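Local coordinates for Ras-interacting protein 1 (Homo sapiens, PDB 5KHQ) that binds GTP-loaded Ras-family proteins, probably through the Ras-associating domain described here, and regulates GTPase signalling, cell adhesion and tube formation in developing blood vessels, at residues L97-D102 and E130-E135; L46-L51 and S68-F73; P16-I21 and Y32-A37. One frame throughout, in Å; residues are numbered along the deposited sequence.

Contact 1: L97-D102 and E130-E135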
# COMPACT_ATOMS: atom_id res chain seq x y z
N LEU B 97 -9.56 -2.71 -2.50
CA LEU B 97 -8.53 -3.30 -1.66
C LEU B 97 -7.11 -3.21 -2.23
O LEU B 97 -6.93 -2.96 -3.42
CB LEU B 97 -8.89 -4.75 -1.29
CG LEU B 97 -8.98 -5.94 -2.25
CD1 LEU B 97 -7.62 -6.44 -2.73
CD2 LEU B 97 -9.70 -7.05 -1.49
N ARG B 98 -6.12 -3.42 -1.36
CA ARG B 98 -4.73 -3.49 -1.76
C ARG B 98 -4.08 -4.75 -1.18
O ARG B 98 -4.13 -4.99 0.03
CB ARG B 98 -3.97 -2.24 -1.28
CG ARG B 98 -2.49 -2.27 -1.62
CD ARG B 98 -1.80 -1.02 -1.14
NE ARG B 98 -1.33 -1.06 0.25
CZ ARG B 98 -0.28 -1.75 0.70
NH1 ARG B 98 0.42 -2.54 -0.10
NH2 ARG B 98 0.07 -1.68 1.97
N VAL B 99 -3.47 -5.55 -2.05
CA VAL B 99 -2.72 -6.72 -1.62
C VAL B 99 -1.36 -6.29 -1.08
O VAL B 99 -0.55 -5.73 -1.82
CB VAL B 99 -2.53 -7.74 -2.76
CG1 VAL B 99 -1.57 -8.86 -2.37
CG2 VAL B 99 -3.88 -8.30 -3.20
N LEU B 100 -1.14 -6.55 0.20
CA LEU B 100 0.14 -6.28 0.86
C LEU B 100 1.29 -7.14 0.33
O LEU B 100 1.11 -8.32 0.03
CB LEU B 100 0.02 -6.45 2.36
CG LEU B 100 -0.28 -5.16 3.11
CD1 LEU B 100 -1.75 -4.78 3.04
CD2 LEU B 100 0.18 -5.29 4.55
N GLY B 101 2.46 -6.52 0.22
CA GLY B 101 3.66 -7.22 -0.25
C GLY B 101 4.15 -8.15 0.83
O GLY B 101 3.98 -7.84 2.01
N ASP B 102 4.76 -9.26 0.43
CA ASP B 102 5.25 -10.31 1.34
C ASP B 102 6.04 -9.82 2.55
O ASP B 102 5.83 -10.31 3.67
CB ASP B 102 6.04 -11.38 0.58
CG ASP B 102 5.16 -12.49 -0.00
OD1 ASP B 102 3.90 -12.38 0.04
OD2 ASP B 102 5.72 -13.49 -0.50
N GLU B 130 -7.93 -14.02 -6.72
CA GLU B 130 -9.17 -13.28 -6.47
C GLU B 130 -8.90 -11.83 -6.05
O GLU B 130 -9.56 -10.90 -6.52
CB GLU B 130 -10.03 -13.98 -5.42
CG GLU B 130 -11.41 -13.35 -5.19
CD GLU B 130 -11.79 -13.20 -3.71
OE1 GLU B 130 -12.89 -12.66 -3.44
OE2 GLU B 130 -11.01 -13.60 -2.81
N ALA B 131 -7.93 -11.66 -5.16
CA ALA B 131 -7.63 -10.35 -4.58
C ALA B 131 -6.94 -9.44 -5.59
O ALA B 131 -7.32 -8.27 -5.73
CB ALA B 131 -6.79 -10.52 -3.33
N ARG B 132 -5.94 -9.98 -6.30
CA ARG B 132 -5.23 -9.26 -7.37
C ARG B 132 -6.21 -8.82 -8.46
O ARG B 132 -6.05 -7.75 -9.04
CB ARG B 132 -4.00 -10.05 -7.92
CG ARG B 132 -2.65 -9.72 -7.23
CD ARG B 132 -1.54 -10.73 -7.60
NE ARG B 132 -0.25 -10.54 -6.90
CZ ARG B 132 0.80 -11.40 -6.92
NH1 ARG B 132 0.76 -12.55 -7.58
NH2 ARG B 132 1.90 -11.11 -6.26
N ARG B 133 -7.25 -9.62 -8.70
CA ARG B 133 -8.35 -9.24 -9.58
C ARG B 133 -9.14 -8.05 -9.05
O ARG B 133 -9.30 -7.06 -9.76
CB ARG B 133 -9.32 -10.39 -9.80
CG ARG B 133 -9.04 -11.30 -10.99
CD ARG B 133 -10.34 -11.81 -11.60
NE ARG B 133 -11.45 -11.93 -10.63
CZ ARG B 133 -11.65 -12.96 -9.80
NH1 ARG B 133 -12.69 -12.94 -8.98
NH2 ARG B 133 -10.82 -14.00 -9.79
N LEU B 134 -9.62 -8.15 -7.81
CA LEU B 134 -10.45 -7.10 -7.17
C LEU B 134 -9.74 -5.76 -7.02
O LEU B 134 -10.40 -4.74 -6.74
CB LEU B 134 -10.97 -7.55 -5.81
CG LEU B 134 -11.94 -8.73 -5.66
CD1 LEU B 134 -12.31 -8.88 -4.19
CD2 LEU B 134 -13.18 -8.58 -6.52
N GLU B 135 -8.41 -5.76 -7.18
CA GLU B 135 -7.62 -4.54 -7.24
C GLU B 135 -7.96 -3.67 -8.46
O GLU B 135 -7.76 -2.46 -8.41
CB GLU B 135 -6.13 -4.86 -7.21
CG GLU B 135 -5.55 -5.01 -5.81
CD GLU B 135 -4.03 -5.17 -5.77
OE1 GLU B 135 -3.36 -4.30 -5.14
OE2 GLU B 135 -3.50 -6.15 -6.35
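In the ubiquitin-like fold of this Ras-associating domain, Leu97 and Val99 of strand 94-99, outermost in the sheet of this chain, pack against Ala131 and Leu134 of helix 128-134 and against Glu135. The axes of the short segments, strand 97-99 and helix 130-134, run at 131° to each other. Leu97 sets CG between its backbone N and carbonyl carbon (chi1 67°), which carries the branched end to the helix: CD1 lies 3.5 Å from the backbone Ala131 O, while CD2 meets Leu134 CD1 at 4.2 Å. Two residues on, Val99 points toward the helix and brings CG2 to 3.7 Å from Ala131 CB. The small alanine is thus met by both strand residues, and Cys76 of strand 73-80 and Arg126 of strand 120-127 also touch it. Arg98, between them, has its side chain on the reverse face of the strand, in a salt bridge to Glu104. The Glu135 side chain crosses those of Leu97 and Val99 at about a right angle. Its CG rests 3.4 Å from the backbone Leu97 O, and the main-chain O of Glu135 accepts a hydrogen bond from Arg105 of the second subunit. The carboxylate ends beside Val99: OE2 touches CG2 of the valine, and OE1 accepts a weak but fairly straight hydrogen bond from Val99 N (3.3 Å, 165° at the hydrogen).

Contact 2: L46-L51 and S68-F73; sequences LVAEAL and SCVDAF
Leu51, on helix 43-52, holds its CD2 methyl squarely over the centre of the Phe73 ring, 3.7 Å from the centroid and 10° off the ring normal: a CH-pi contact made to a face, with the CD1 side of the ring slightly nearer the methyl. The other methyl, CD1, turns to the backbone of the loop that enters strand 73-80 and lies 3.4 Å from Cys69 O and 3.8 Å from Val70 CA. One leucine thereby forks between an aromatic face and a peptide. A turn of helix earlier, Val47 crosses Val70 obliquely, CG1 to CG1 at 3.8 Å. Val70 has that methyl anti to its backbone N (chi1 176°), which leaves CG2 to reach Ala48 CB at 4.1 Å and the CD1 of Leu51 at 4.2 Å; its two branches sit against different helix residues. Val47 CG1 also comes within 4.3 Å of Phe73 CB. Val70 to Phe73 is a type I beta turn, closed by the Phe73 N to Val70 O hydrogen bond of 3.2 Å, and it carries valine and ring to the same helix face. Leu56 and Leu125, the latter on strand 120-127, touch both Leu51 and Phe73 and extend the cluster. A serine in place of Phe73 would probably leave the CD2 methyl of Leu51 without the ring it rests on and open a gap between helix and strand entry. No hydrogen bond crosses between helix and loop, so apolar packing and the one CH-pi contact carry the pairing.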
# COMPACT_ATOMS: atom_id res chain seq x y z
N LEU B 46 2.32 -13.11 8.93
CA LEU B 46 0.94 -13.01 9.41
C LEU B 46 -0.06 -13.80 8.57
O LEU B 46 -1.08 -14.23 9.09
CB LEU B 46 0.49 -11.56 9.51
CG LEU B 46 1.21 -10.63 10.49
CD1 LEU B 46 0.32 -9.42 10.72
CD2 LEU B 46 1.57 -11.30 11.82
N VAL B 47 0.24 -13.97 7.29
CA VAL B 47 -0.55 -14.84 6.42
C VAL B 47 -0.46 -16.27 6.94
O VAL B 47 -1.49 -16.88 7.22
CB VAL B 47 -0.17 -14.68 4.92
CG1 VAL B 47 -0.55 -15.90 4.08
CG2 VAL B 47 -0.84 -13.44 4.34
N ALA B 48 0.77 -16.77 7.11
CA ALA B 48 1.02 -18.11 7.66
C ALA B 48 0.31 -18.33 9.00
O ALA B 48 -0.34 -19.36 9.20
CB ALA B 48 2.52 -18.38 7.78
N GLU B 49 0.40 -17.34 9.90
CA GLU B 49 -0.24 -17.43 11.21
C GLU B 49 -1.76 -17.46 11.11
O GLU B 49 -2.40 -18.29 11.75
CB GLU B 49 0.24 -16.31 12.15
CG GLU B 49 0.15 -16.70 13.62
CD GLU B 49 0.47 -15.56 14.57
OE1 GLU B 49 -0.33 -15.32 15.50
OE2 GLU B 49 1.53 -14.90 14.40
N ALA B 50 -2.34 -16.57 10.31
CA ALA B 50 -3.80 -16.54 10.09
C ALA B 50 -4.31 -17.81 9.41
O ALA B 50 -5.45 -18.21 9.63
CB ALA B 50 -4.21 -15.30 9.30
N LEU B 51 -3.46 -18.43 8.59
CA LEU B 51 -3.81 -19.65 7.88
C LEU B 51 -4.01 -20.81 8.85
O LEU B 51 -5.08 -21.44 8.85
CB LEU B 51 -2.79 -20.01 6.80
CG LEU B 51 -2.93 -19.35 5.42
CD1 LEU B 51 -1.87 -19.86 4.46
CD2 LEU B 51 -4.32 -19.53 4.82
N SER B 68 2.66 -24.67 2.46
CA SER B 68 2.49 -24.81 1.01
C SER B 68 1.63 -23.69 0.41
O SER B 68 2.02 -23.04 -0.57
CB SER B 68 1.87 -26.17 0.65
OG SER B 68 2.76 -27.23 0.93
N CYS B 69 0.47 -23.49 1.03
CA CYS B 69 -0.55 -22.57 0.55
C CYS B 69 -0.44 -21.14 1.11
O CYS B 69 -1.43 -20.40 1.12
CB CYS B 69 -1.94 -23.17 0.81
SG CYS B 69 -2.16 -23.98 2.41
N VAL B 70 0.75 -20.76 1.56
CA VAL B 70 1.01 -19.38 2.03
C VAL B 70 0.99 -18.45 0.81
O VAL B 70 0.32 -17.41 0.82
CB VAL B 70 2.35 -19.28 2.83
CG1 VAL B 70 2.66 -17.85 3.24
CG2 VAL B 70 2.29 -20.15 4.08
N ASP B 71 1.67 -18.88 -0.25
CA ASP B 71 1.77 -18.12 -1.48
C ASP B 71 0.48 -18.10 -2.30
O ASP B 71 0.33 -17.29 -3.22
CB ASP B 71 2.96 -18.59 -2.31
CG ASP B 71 4.29 -18.14 -1.71
OD1 ASP B 71 4.49 -16.93 -1.46
OD2 ASP B 71 5.15 -19.01 -1.48
N ALA B 72 -0.45 -18.99 -1.97
CA ALA B 72 -1.75 -19.05 -2.62
C ALA B 72 -2.74 -18.03 -2.04
O ALA B 72 -3.74 -17.69 -2.67
CB ALA B 72 -2.31 -20.45 -2.53
N PHE B 73 -2.44 -17.54 -0.84
CA PHE B 73 -3.28 -16.56 -0.16
C PHE B 73 -2.58 -15.20 -0.11
O PHE B 73 -1.41 -15.10 -0.46
CB PHE B 73 -3.61 -17.04 1.26
CG PHE B 73 -4.66 -18.11 1.31
CD1 PHE B 73 -4.33 -19.45 1.08
CD2 PHE B 73 -5.99 -17.79 1.61
CE1 PHE B 73 -5.31 -20.44 1.14
CE2 PHE B 73 -6.97 -18.77 1.68
CZ PHE B 73 -6.62 -20.10 1.44

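Contact 3: P16-I21 and Y32-A37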
# COMPACT_ATOMS: atom_id res chain seq x y z
N PRO B 16 3.75 -3.16 20.08
CA PRO B 16 3.07 -4.32 19.46
C PRO B 16 1.55 -4.20 19.54
O PRO B 16 1.02 -3.68 20.53
CB PRO B 16 3.56 -5.51 20.30
CG PRO B 16 4.86 -5.07 20.86
CD PRO B 16 4.71 -3.59 21.11
N GLY B 17 0.86 -4.65 18.50
CA GLY B 17 -0.59 -4.55 18.43
C GLY B 17 -1.25 -5.85 18.00
O GLY B 17 -0.60 -6.74 17.43
N VAL B 18 -2.55 -5.95 18.28
CA VAL B 18 -3.36 -7.06 17.78
C VAL B 18 -4.07 -6.64 16.51
O VAL B 18 -4.69 -5.56 16.45
CB VAL B 18 -4.42 -7.56 18.79
CG1 VAL B 18 -4.68 -9.04 18.58
CG2 VAL B 18 -3.99 -7.31 20.23
N LEU B 19 -3.99 -7.48 15.48
CA LEU B 19 -4.65 -7.21 14.21
C LEU B 19 -5.79 -8.19 13.97
O LEU B 19 -5.60 -9.40 14.07
CB LEU B 19 -3.65 -7.26 13.06
CG LEU B 19 -2.44 -6.31 13.04
CD1 LEU B 19 -1.55 -6.67 11.87
CD2 LEU B 19 -2.85 -4.84 12.96
N LYS B 20 -6.96 -7.64 13.66
CA LYS B 20 -8.12 -8.46 13.28
C LYS B 20 -8.04 -8.80 11.78
O LYS B 20 -8.30 -7.96 10.92
CB LYS B 20 -9.45 -7.76 13.63
CG LYS B 20 -9.56 -7.34 15.09
CD LYS B 20 -10.87 -6.63 15.39
CE LYS B 20 -10.82 -5.98 16.76
NZ LYS B 20 -12.19 -5.84 17.32
N ILE B 21 -7.66 -10.04 11.50
CA ILE B 21 -7.59 -10.56 10.14
C ILE B 21 -8.87 -11.36 9.81
O ILE B 21 -9.06 -12.49 10.29
CB ILE B 21 -6.30 -11.39 9.96
CG1 ILE B 21 -5.08 -10.49 10.19
CG2 ILE B 21 -6.27 -12.08 8.60
CD1 ILE B 21 -3.74 -11.21 10.21
N TYR B 32 -13.44 -13.15 12.45
CA TYR B 32 -12.03 -12.74 12.36
C TYR B 32 -11.11 -13.48 13.31
O TYR B 32 -11.53 -13.91 14.37
CB TYR B 32 -11.90 -11.23 12.60
CG TYR B 32 -12.24 -10.71 13.99
CD1 TYR B 32 -11.28 -10.69 15.01
CD2 TYR B 32 -13.51 -10.20 14.27
CE1 TYR B 32 -11.58 -10.19 16.27
CE2 TYR B 32 -13.82 -9.69 15.53
CZ TYR B 32 -12.86 -9.69 16.53
OH TYR B 32 -13.16 -9.20 17.79
N LYS B 33 -9.85 -13.62 12.91
CA LYS B 33 -8.81 -14.08 13.83
C LYS B 33 -7.94 -12.90 14.29
O LYS B 33 -7.38 -12.17 13.46
CB LYS B 33 -7.93 -15.18 13.22
CG LYS B 33 -8.67 -16.42 12.69
CD LYS B 33 -9.33 -17.28 13.76
CE LYS B 33 -10.84 -17.10 13.80
NZ LYS B 33 -11.40 -17.68 15.05
N SER B 34 -7.86 -12.71 15.60
CA SER B 34 -6.91 -11.79 16.20
C SER B 34 -5.50 -12.36 16.13
O SER B 34 -5.32 -13.58 16.21
CB SER B 34 -7.29 -11.47 17.63
OG SER B 34 -8.35 -10.54 17.65
N VAL B 35 -4.52 -11.48 15.92
CA VAL B 35 -3.10 -11.84 15.73
C VAL B 35 -2.22 -10.76 16.37
O VAL B 35 -2.41 -9.56 16.11
CB VAL B 35 -2.73 -12.02 14.23
CG1 VAL B 35 -1.24 -11.95 14.02
CG2 VAL B 35 -3.22 -13.35 13.70
N LEU B 36 -1.26 -11.19 17.18
CA LEU B 36 -0.25 -10.30 17.72
C LEU B 36 0.75 -9.99 16.63
O LEU B 36 1.39 -10.90 16.09
CB LEU B 36 0.44 -10.92 18.96
CG LEU B 36 1.53 -10.25 19.83
CD1 LEU B 36 2.92 -10.61 19.33
CD2 LEU B 36 1.36 -8.74 19.99
N ALA B 37 0.86 -8.71 16.30
CA ALA B 37 1.83 -8.23 15.31
C ALA B 37 2.72 -7.16 15.90
O ALA B 37 2.24 -6.16 16.46
CB ALA B 37 1.12 -7.71 14.07
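The Tyr32 ring carries the aliphatic chain of Lys20 on one face: CD stands 3.9 Å from the ring centroid, 20° off the normal and displaced toward the rim, in a CH-pi contact. Ser34 OG lies in plane at an edge of the ring, and the Phe22 ring meets that of Tyr32 with planes inclined by about 45°. Tyr32 has CG between its backbone N and carbonyl carbon (chi1 66°), which swings the ring across to the neighbouring strand; Lys20, extended beyond CG, runs obliquely over it from CB to CD. Val18 shares the sheet face of Lys20 and Ser34, its CG1 3.7 Å from Ser34 CB. These residues decorate a beta hairpin, strands 17-23 and 32-37, the first two strands of the ubiquitin-like fold. In Ras-associating domains the second of these typically pairs with the GTPase, and here 32-37 is outermost in its chain's sheet, consistent with that role. Hydrogen-bonded pairs are Gly17 with Ala37, Leu19 with Val35 and Ile21 with Lys33. Ala37 N reaches Gly17 O at 2.7 Å, almost in line with the carbonyl, and Leu19 N reaches Val35 O at 2.7 Å, in the carbonyl plane; the return bond from Val35 N to Leu19 O is weak. On the sheet face of Leu19 and Ile21, Leu19 CD1 packs on Ala37 CB at 3.6 Å and Ile21 CD1 on Val35 CG2 at 4.1 Å.

Along the chain the order is contact 3, contact 2, contact 1, each closing before the next begins. Contacts 1 and 3 both reach the five-stranded mixed sheet, involve its two outermost strands, 94-99 and 32-37, and lie on opposite sides of the chain's centre, their centres about 19 Å apart. Contact 2 touches both, its centre about 15 Å from contact 3 and 14 Å from contact 1. Leu46 of helix 43-52 packs on Leu19, Val35 and Ala37 of the hairpin, whereas Asp71 comes close to the like-charged Asp102; Arg44 salt-bridges Asp71 and is backbone-bonded with Asp102. The probable Ras-pairing edge strand and Glu135, whose O meets Arg105 of the second subunit, thus lie well apart.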